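Local coordinates for germination protein YpeB (Bacillus megaterium QM B1551, PDB 5BOI) that takes part in the germination of Bacillus spores and, through its C-terminal PepSY-containing region, probably acts as an inhibitory protein, at residues A[10-15]-A[43-48]. Residues are numbered along the deposited sequence; the frame is centred on the assembly and turned at random.
Sequences VSEDVA and EVYSLT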
# COMPACT_ATOMS: atom_id res chain seq x y z
N VAL A 10 4.27 1.43 -24.22
CA VAL A 10 4.29 2.89 -24.28
C VAL A 10 5.71 3.37 -24.57
O VAL A 10 6.69 2.74 -24.16
CB VAL A 10 3.76 3.52 -22.98
CG1 VAL A 10 2.35 3.03 -22.69
CG2 VAL A 10 4.68 3.21 -21.81
N SER A 11 5.82 4.48 -25.29
CA SER A 11 7.13 5.02 -25.61
C SER A 11 7.60 5.95 -24.49
O SER A 11 6.80 6.43 -23.69
CB SER A 11 7.11 5.77 -26.95
OG SER A 11 6.27 6.90 -26.90
N GLU A 12 8.91 6.19 -24.45
CA GLU A 12 9.54 6.96 -23.38
C GLU A 12 8.94 8.36 -23.23
O GLU A 12 9.09 9.00 -22.18
CB GLU A 12 11.04 7.06 -23.63
CG GLU A 12 11.69 5.73 -23.97
CD GLU A 12 13.21 5.80 -24.02
OE1 GLU A 12 13.83 4.94 -24.68
OE2 GLU A 12 13.77 6.72 -23.39
N ASP A 13 8.26 8.83 -24.27
CA ASP A 13 7.59 10.13 -24.23
C ASP A 13 6.27 10.02 -23.47
O ASP A 13 5.85 10.95 -22.78
CB ASP A 13 7.35 10.65 -25.64
CG ASP A 13 7.69 12.12 -25.79
OD1 ASP A 13 7.32 12.91 -24.89
OD2 ASP A 13 8.32 12.49 -26.80
N VAL A 14 5.61 8.87 -23.59
CA VAL A 14 4.36 8.61 -22.90
C VAL A 14 4.60 8.40 -21.40
O VAL A 14 3.85 8.92 -20.57
CB VAL A 14 3.64 7.38 -23.48
CG1 VAL A 14 2.46 6.97 -22.60
CG2 VAL A 14 3.17 7.66 -24.91
N ALA A 15 5.65 7.66 -21.07
CA ALA A 15 6.01 7.42 -19.68
C ALA A 15 6.31 8.75 -18.97
O ALA A 15 6.12 8.87 -17.76
CB ALA A 15 7.22 6.49 -19.60
N GLU A 43 10.05 -5.28 -17.73
CA GLU A 43 10.16 -4.18 -18.67
C GLU A 43 9.67 -2.90 -18.01
O GLU A 43 8.47 -2.71 -17.83
CB GLU A 43 9.38 -4.47 -19.94
CG GLU A 43 9.96 -5.63 -20.73
CD GLU A 43 9.18 -5.92 -22.00
OE1 GLU A 43 7.96 -6.19 -21.91
OE2 GLU A 43 9.79 -5.87 -23.09
N VAL A 44 10.61 -2.04 -17.65
CA VAL A 44 10.32 -0.85 -16.86
C VAL A 44 11.12 0.36 -17.36
O VAL A 44 12.26 0.21 -17.81
CB VAL A 44 10.62 -1.10 -15.36
CG1 VAL A 44 10.62 0.18 -14.55
CG2 VAL A 44 9.63 -2.10 -14.77
N TYR A 45 10.52 1.55 -17.31
CA TYR A 45 11.24 2.80 -17.53
C TYR A 45 11.65 3.44 -16.21
O TYR A 45 10.80 3.81 -15.40
CB TYR A 45 10.39 3.79 -18.33
CG TYR A 45 10.07 3.34 -19.73
CD1 TYR A 45 11.01 3.48 -20.74
CD2 TYR A 45 8.83 2.83 -20.05
CE1 TYR A 45 10.74 3.08 -22.03
CE2 TYR A 45 8.54 2.44 -21.35
CZ TYR A 45 9.50 2.56 -22.33
OH TYR A 45 9.23 2.17 -23.62
N SER A 46 12.96 3.56 -15.99
CA SER A 46 13.48 4.20 -14.78
C SER A 46 13.71 5.68 -15.01
O SER A 46 14.56 6.07 -15.82
CB SER A 46 14.78 3.54 -14.32
OG SER A 46 14.53 2.37 -13.56
N LEU A 47 12.96 6.52 -14.30
CA LEU A 47 13.05 7.96 -14.48
C LEU A 47 13.76 8.62 -13.31
O LEU A 47 13.59 8.21 -12.15
CB LEU A 47 11.66 8.57 -14.64
CG LEU A 47 10.90 8.35 -15.96
CD1 LEU A 47 10.61 6.88 -16.21
CD2 LEU A 47 9.61 9.13 -15.93
N THR A 48 14.56 9.63 -13.62
CA THR A 48 15.17 10.48 -12.60
C THR A 48 14.77 11.92 -12.87
O THR A 48 15.32 12.58 -13.74
CB THR A 48 16.72 10.37 -12.60
OG1 THR A 48 17.10 9.00 -12.40
CG2 THR A 48 17.30 11.21 -11.47
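Val10 meets Tyr45 twice. Its carbonyl O accepts a hydrogen bond from Tyr45 OH at 2.7 Å. The hydroxyl lies in the carbonyl plane, and the C=O...O angle of 159° makes the approach nearly straight. Val10 CG2 also lies 4.0 Å from Tyr45 CE2, the two side chains crossing at a slant. Ser11 adds little to the ring; its O accepts a backbone hydrogen bond from Ala15 N at 3.1 Å. Glu12 crosses the tyrosine at about a right angle. Its aliphatic part touches, with CG 3.4 Å from Tyr45 CE1. With CG anti to the carbonyl carbon (chi1 -48°), the methylene comes up to the CE1 corner of the ring and the extended chain carries the carboxylate past it. Ala15 sets its methyl near the root of the ring, CB to Tyr45 CD2 at 4.0 Å. Its O lies 3.9 Å from Leu47 CD2. The Glu12 methylene and the methyl groups of Val10 and Ala15 all approach from the same side of the ring. A leucine in place of Tyr45 would probably leave the Val10 carbonyl without this donor and open a gap beside Glu12 and Ala15. The contact packs helix 12-22 onto strand 44-50 within the PepSY1 and PepSY2 family region of this C-terminal piece. Strands 30-35 and 57-63 flank strand 44-50 in antiparallel pairing, and Ile33 of the former touches both Glu12 and Tyr45.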